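Local coordinates for protein alginate lyase (Bacteroides ovatus, PDB 3NNB) that probably breaks down alginate by cleaving its glycosidic bonds through an elimination reaction, at residues A[53-58]-A[62-67]; A[68-73]-A[150-155]. One frame throughout, in Å; residues are numbered along the deposited sequence.

Contact 1: residues A[53-58]-A[62-67]; sequences MTADSG and DYMSMG
Ser57 and Asp62 make the direct polar link in this contact, where a type I beta turn, Ala55 to Gly58, folds back beside the start of strand 64-66 in a protein of the alginate lyase family, whose mainly helical fold is consistent with an (alpha/alpha) toroid, here carrying a few short strands. Ser57 OG donates to Asp62 OD2 at 2.6 Å. It reaches that oxygen from the anti side of the carboxylate, 31° out of its plane, and the same hydroxyl is also bonded to Asp59 N. The other carboxylate oxygen, Asp62 OD1, is engaged by Asn143 ND2 and His145 NE2, so both oxygens of this buried group are satisfied. With an alanine in place of this aspartate, Ser57 OG would probably lose its acceptor, and Asn143 and His145 the oxygen they share.

A second polar link runs through water. Ala55 N donates to one molecule at 2.9 Å, and that water donates in turn to Asp62 O at 2.7 Å. Asp62 O also bonds to Lys51 NZ.

The apolar share of the contact rests on Met64, which, like Met53, is present as selenomethionine. Met64 CG lies anti to the backbone N (chi1 -173°) and the chain continues extended, which carries Met64 SE alongside the backbone of the other segment, 3.7 Å from Ala55 N and 3.9 Å from Thr54 C. The methyl Ala55 CB is a little farther, at 4.2 Å from Met64 SE. Beyond Met64 SE, Met53 bends at chi3 (66°) and crosses Met64 at a slant, with Met53 CE 4.0 Å from Met64 CE.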
loop_
_atom_site.group_PDB
_atom_site.type_symbol
_atom_site.label_atom_id
_atom_site.label_comp_id
_atom_site.label_asym_id
_atom_site.label_seq_id
_atom_site.Cartn_x
_atom_site.Cartn_y
_atom_site.Cartn_z
HETATM N N MSE A 53 -12.590 17.825 13.356
HETATM C CA MSE A 53 -13.889 17.152 13.430
HETATM C C MSE A 53 -13.740 15.849 14.198
HETATM O O MSE A 53 -12.646 15.343 14.357
HETATM C CB MSE A 53 -14.430 16.818 12.036
HETATM C CG MSE A 53 -14.822 18.009 11.217
HETATM SE SE MSE A 53 -15.730 17.434 9.602
HETATM C CE MSE A 53 -17.336 16.661 10.431
ATOM N N THR A 54 -14.861 15.325 14.655
ATOM C CA THR A 54 -14.947 14.007 15.282
ATOM C C THR A 54 -15.989 13.199 14.542
ATOM O O THR A 54 -17.005 13.740 14.136
ATOM C CB THR A 54 -15.334 14.151 16.787
ATOM O OG1 THR A 54 -14.344 14.967 17.434
ATOM C CG2 THR A 54 -15.442 12.814 17.516
ATOM N N ALA A 55 -15.723 11.906 14.356
ATOM C CA ALA A 55 -16.689 11.011 13.728
ATOM C C ALA A 55 -17.985 10.952 14.538
ATOM O O ALA A 55 -18.014 11.308 15.724
ATOM C CB ALA A 55 -16.090 9.596 13.616
ATOM N N ASP A 56 -19.007 10.413 13.915
ATOM C CA ASP A 56 -20.341 10.304 14.549
ATOM C C ASP A 56 -20.422 9.265 15.691
ATOM O O ASP A 56 -21.493 9.076 16.283
ATOM C CB ASP A 56 -21.400 10.056 13.467
ATOM C CG ASP A 56 -21.852 11.337 12.770
ATOM O OD1 ASP A 56 -21.345 12.419 13.081
ATOM O OD2 ASP A 56 -22.706 11.215 11.869
ATOM N N SER A 57 -19.299 8.605 16.013
ATOM C CA SER A 57 -19.191 7.881 17.255
ATOM C C SER A 57 -19.000 8.798 18.458
ATOM O O SER A 57 -19.185 8.364 19.591
ATOM C CB SER A 57 -17.975 6.975 17.207
ATOM O OG SER A 57 -16.813 7.779 17.055
ATOM N N GLY A 58 -18.585 10.033 18.199
ATOM C CA GLY A 58 -18.258 10.990 19.232
ATOM C C GLY A 58 -16.900 10.766 19.873
ATOM O O GLY A 58 -16.555 11.479 20.823
ATOM N N ASP A 62 -11.426 7.458 17.055
ATOM C CA ASP A 62 -11.813 6.806 15.840
ATOM C C ASP A 62 -11.262 7.521 14.607
ATOM O O ASP A 62 -11.486 8.723 14.393
ATOM C CB ASP A 62 -13.333 6.680 15.723
ATOM C CG ASP A 62 -13.940 5.695 16.731
ATOM O OD1 ASP A 62 -13.212 4.890 17.355
ATOM O OD2 ASP A 62 -15.188 5.726 16.851
ATOM N N TYR A 63 -10.583 6.735 13.768
ATOM C CA TYR A 63 -10.122 7.201 12.475
ATOM C C TYR A 63 -11.288 7.709 11.633
ATOM O O TYR A 63 -12.317 7.065 11.561
ATOM C CB TYR A 63 -9.362 6.090 11.727
ATOM C CG TYR A 63 -8.853 6.484 10.360
ATOM C CD1 TYR A 63 -7.645 7.138 10.186
ATOM C CD2 TYR A 63 -9.595 6.182 9.251
ATOM C CE1 TYR A 63 -7.192 7.471 8.931
ATOM C CE2 TYR A 63 -9.152 6.520 7.967
ATOM C CZ TYR A 63 -7.956 7.162 7.815
ATOM O OH TYR A 63 -7.515 7.491 6.546
HETATM N N MSE A 64 -11.088 8.854 11.007
HETATM C CA MSE A 64 -12.087 9.431 10.124
HETATM C C MSE A 64 -11.385 9.980 8.934
HETATM O O MSE A 64 -10.426 10.765 9.066
HETATM C CB MSE A 64 -12.879 10.548 10.843
HETATM C CG MSE A 64 -14.054 11.046 10.002
HETATM SE SE MSE A 64 -14.872 12.578 10.864
HETATM C CE MSE A 64 -16.165 13.002 9.432
ATOM N N SER A 65 -11.883 9.606 7.762
ATOM C CA SER A 65 -11.411 10.244 6.516
ATOM C C SER A 65 -12.594 10.501 5.594
ATOM O O SER A 65 -13.706 10.065 5.888
ATOM C CB SER A 65 -10.395 9.359 5.778
ATOM O OG SER A 65 -10.972 8.138 5.373
HETATM N N MSE A 66 -12.331 11.224 4.511
HETATM C CA MSE A 66 -13.340 11.560 3.498
HETATM C C MSE A 66 -13.032 10.861 2.180
HETATM O O MSE A 66 -11.864 10.779 1.776
HETATM C CB MSE A 66 -13.312 13.071 3.230
HETATM C CG MSE A 66 -14.473 13.560 2.367
HETATM SE SE MSE A 66 -14.191 15.442 1.880
HETATM C CE MSE A 66 -13.231 15.107 0.309
ATOM N N GLY A 67 -14.056 10.382 1.486
ATOM C CA GLY A 67 -13.868 9.822 0.149
ATOM C C GLY A 67 -13.145 10.853 -0.726
ATOM O O GLY A 67 -13.654 11.980 -0.910
HETATM O O HOH W 1 -13.321 10.523 15.275
#

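Contact 2: residues A[68-73]-A[150-155]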
loop_
_atom_site.group_PDB
_atom_site.type_symbol
_atom_site.label_atom_id
_atom_site.label_comp_id
_atom_site.label_asym_id
_atom_site.label_seq_id
_atom_site.Cartn_x
_atom_site.Cartn_y
_atom_site.Cartn_z
ATOM N N PRO A 68 -11.958 10.520 -1.258
ATOM C CA PRO A 68 -11.154 11.590 -1.867
ATOM C C PRO A 68 -11.754 12.237 -3.104
ATOM O O PRO A 68 -11.449 13.388 -3.375
ATOM C CB PRO A 68 -9.869 10.884 -2.257
ATOM C CG PRO A 68 -9.751 9.868 -1.260
ATOM C CD PRO A 68 -11.122 9.340 -0.999
ATOM N N TYR A 69 -12.591 11.506 -3.850
ATOM C CA TYR A 69 -13.139 12.027 -5.110
ATOM C C TYR A 69 -14.498 12.705 -4.963
ATOM O O TYR A 69 -15.202 12.926 -5.960
ATOM C CB TYR A 69 -13.227 10.915 -6.133
ATOM C CG TYR A 69 -11.903 10.241 -6.458
ATOM C CD1 TYR A 69 -10.694 10.931 -6.514
ATOM C CD2 TYR A 69 -11.888 8.886 -6.768
ATOM C CE1 TYR A 69 -9.488 10.264 -6.858
ATOM C CE2 TYR A 69 -10.676 8.225 -7.104
ATOM C CZ TYR A 69 -9.510 8.928 -7.164
ATOM O OH TYR A 69 -8.332 8.254 -7.500
ATOM N N TRP A 70 -14.884 13.012 -3.721
ATOM C CA TRP A 70 -16.218 13.556 -3.438
ATOM C C TRP A 70 -16.090 15.034 -3.089
ATOM O O TRP A 70 -15.271 15.417 -2.239
ATOM C CB TRP A 70 -16.903 12.713 -2.312
ATOM C CG TRP A 70 -17.217 11.331 -2.806
ATOM C CD1 TRP A 70 -16.343 10.262 -2.904
ATOM C CD2 TRP A 70 -18.431 10.902 -3.411
ATOM N NE1 TRP A 70 -16.983 9.187 -3.467
ATOM C CE2 TRP A 70 -18.259 9.545 -3.797
ATOM C CE3 TRP A 70 -19.670 11.512 -3.626
ATOM C CZ2 TRP A 70 -19.293 8.797 -4.395
ATOM C CZ3 TRP A 70 -20.693 10.768 -4.214
ATOM C CH2 TRP A 70 -20.496 9.429 -4.576
ATOM N N TRP A 71 -16.925 15.837 -3.771
ATOM C CA TRP A 71 -16.872 17.297 -3.746
ATOM C C TRP A 71 -18.240 17.909 -3.495
ATOM O O TRP A 71 -19.255 17.323 -3.844
ATOM C CB TRP A 71 -16.420 17.853 -5.114
ATOM C CG TRP A 71 -15.026 17.463 -5.537
ATOM C CD1 TRP A 71 -14.600 16.228 -5.918
ATOM C CD2 TRP A 71 -13.900 18.330 -5.630
ATOM N NE1 TRP A 71 -13.247 16.268 -6.242
ATOM C CE2 TRP A 71 -12.796 17.547 -6.067
ATOM C CE3 TRP A 71 -13.696 19.690 -5.362
ATOM C CZ2 TRP A 71 -11.540 18.102 -6.293
ATOM C CZ3 TRP A 71 -12.437 20.229 -5.585
ATOM C CH2 TRP A 71 -11.389 19.441 -6.009
ATOM N N PRO A 72 -18.256 19.130 -2.926
ATOM C CA PRO A 72 -19.534 19.853 -2.814
ATOM C C PRO A 72 -20.211 20.030 -4.167
ATOM O O PRO A 72 -19.536 20.300 -5.169
ATOM C CB PRO A 72 -19.148 21.216 -2.214
ATOM C CG PRO A 72 -17.771 21.078 -1.701
ATOM C CD PRO A 72 -17.117 19.879 -2.371
ATOM N N ASP A 73 -21.539 19.860 -4.185
ATOM C CA ASP A 73 -22.353 19.991 -5.386
ATOM C C ASP A 73 -22.740 21.457 -5.496
ATOM O O ASP A 73 -23.514 21.919 -4.699
ATOM C CB ASP A 73 -23.621 19.153 -5.250
ATOM C CG ASP A 73 -24.454 19.137 -6.513
ATOM O OD1 ASP A 73 -24.260 20.031 -7.352
ATOM O OD2 ASP A 73 -25.299 18.235 -6.668
ATOM N N GLN A 150 -13.444 6.905 4.984
ATOM C CA GLN A 150 -14.115 7.449 3.789
ATOM C C GLN A 150 -15.614 7.685 3.908
ATOM O O GLN A 150 -16.436 7.240 3.084
ATOM C CB GLN A 150 -13.754 6.663 2.529
ATOM C CG GLN A 150 -12.304 6.781 2.185
ATOM C CD GLN A 150 -11.974 6.265 0.810
ATOM O OE1 GLN A 150 -12.828 6.280 -0.104
ATOM N NE2 GLN A 150 -10.727 5.806 0.636
ATOM N N THR A 151 -15.945 8.394 4.980
ATOM C CA THR A 151 -17.212 9.145 5.073
ATOM C C THR A 151 -17.342 10.099 3.912
ATOM O O THR A 151 -16.339 10.534 3.318
ATOM C CB THR A 151 -17.276 9.991 6.380
ATOM O OG1 THR A 151 -16.329 11.076 6.339
ATOM C CG2 THR A 151 -17.096 9.125 7.648
ATOM N N ILE A 152 -18.571 10.435 3.572
ATOM C CA ILE A 152 -18.836 11.362 2.488
ATOM C C ILE A 152 -19.938 12.296 2.987
ATOM O O ILE A 152 -21.005 11.844 3.372
ATOM C CB ILE A 152 -19.318 10.696 1.219
ATOM C CG1 ILE A 152 -18.331 9.655 0.684
ATOM C CG2 ILE A 152 -19.642 11.789 0.155
ATOM C CD1 ILE A 152 -18.940 8.723 -0.402
ATOM N N PRO A 153 -19.680 13.606 2.982
ATOM C CA PRO A 153 -20.681 14.583 3.425
ATOM C C PRO A 153 -22.011 14.423 2.716
ATOM O O PRO A 153 -22.078 14.399 1.484
ATOM C CB PRO A 153 -20.016 15.913 3.087
ATOM C CG PRO A 153 -18.564 15.627 3.291
ATOM C CD PRO A 153 -18.419 14.272 2.647
ATOM N N GLY A 154 -23.061 14.282 3.511
ATOM C CA GLY A 154 -24.401 14.106 3.012
ATOM C C GLY A 154 -24.794 12.718 2.564
ATOM O O GLY A 154 -25.933 12.537 2.109
ATOM N N LYS A 155 -23.883 11.740 2.654
ATOM C CA LYS A 155 -24.160 10.405 2.211
ATOM C C LYS A 155 -23.876 9.407 3.315
ATOM O O LYS A 155 -23.120 9.676 4.259
ATOM C CB LYS A 155 -23.299 10.041 1.005
ATOM C CG LYS A 155 -23.536 10.998 -0.195
ATOM C CD LYS A 155 -22.965 10.489 -1.480
ATOM C CE LYS A 155 -23.913 9.550 -2.218
ATOM N NZ LYS A 155 -25.123 10.248 -2.728
#
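Trp70 lies with one indole face over Ile152, a CH-pi contact that joins strand 70-71 to a type II beta turn, Ile152 to Lys155, following strand 148-151 at the rim of the probable helical toroid. The evidence is in the placement of the methyl: Ile152 CD1 sits 3.6 Å from the centroid of the Trp70 five-membered ring and only 11° off the ring normal. Its shortest atom pair is to Trp70 CE2, also 3.6 Å. The second branch, Ile152 CG2, lies 3.8 Å from Trp70 CE3, so the side chain spans both rings of the indole. This follows from chi1 of -58°, which puts CG1 beside the backbone N and CG2 anti to it, turning both branches to the ring.

At the far end of the indole, Lys155 comes across at about a right angle and rests its methylene CD 3.6 Å from Trp70 CZ3, an oblique approach made by the aliphatic part of the chain. Pro68 adds a smaller contact, with its CD 3.6 Å from Gln150 OE1.

The next shell holds these groups in position. Trp70 O is bonded to Asn90 ND2, and its neighbour Trp71 pairs with Ile83 of strand 83-84. Gln150 marks a corner in the chain. Its amide is held chiefly by Asp167 OD1, which bonds NE2, while Arg161 NH2 makes a weak bond to OE1. Trp70 NE1 also bonds to a citrate, probably from the crystallisation liquor, though such a molecule can mark a pocket. Gly154 takes the third position of the type II turn, which calls for the positive phi that glycine adopts readily, and the turn closes where Lys155 N donates to Ile152 O at 3.0 Å.

Followed from the N terminus, the chain leaves helix 27-41 and closes contact 1 first, a local loop with just three residues between its segments. Strand 64-66 then leads almost directly into strand 70-71, where contact 2 opens; that loop is long, taking in helices 98-118 and 121-136 before returning at 150-155. The two loops are therefore in series, neither enclosing nor crossing the other. They meet in space through the parallel pairing of strands 64-66 and 148-151: Ser65 OG lies 2.8 Å from Gln150 N, and Ser65 O lies 2.8 Å from Thr151 OG1, both probable hydrogen bonds. Together they tie loops and short strands at one edge of the helical fold.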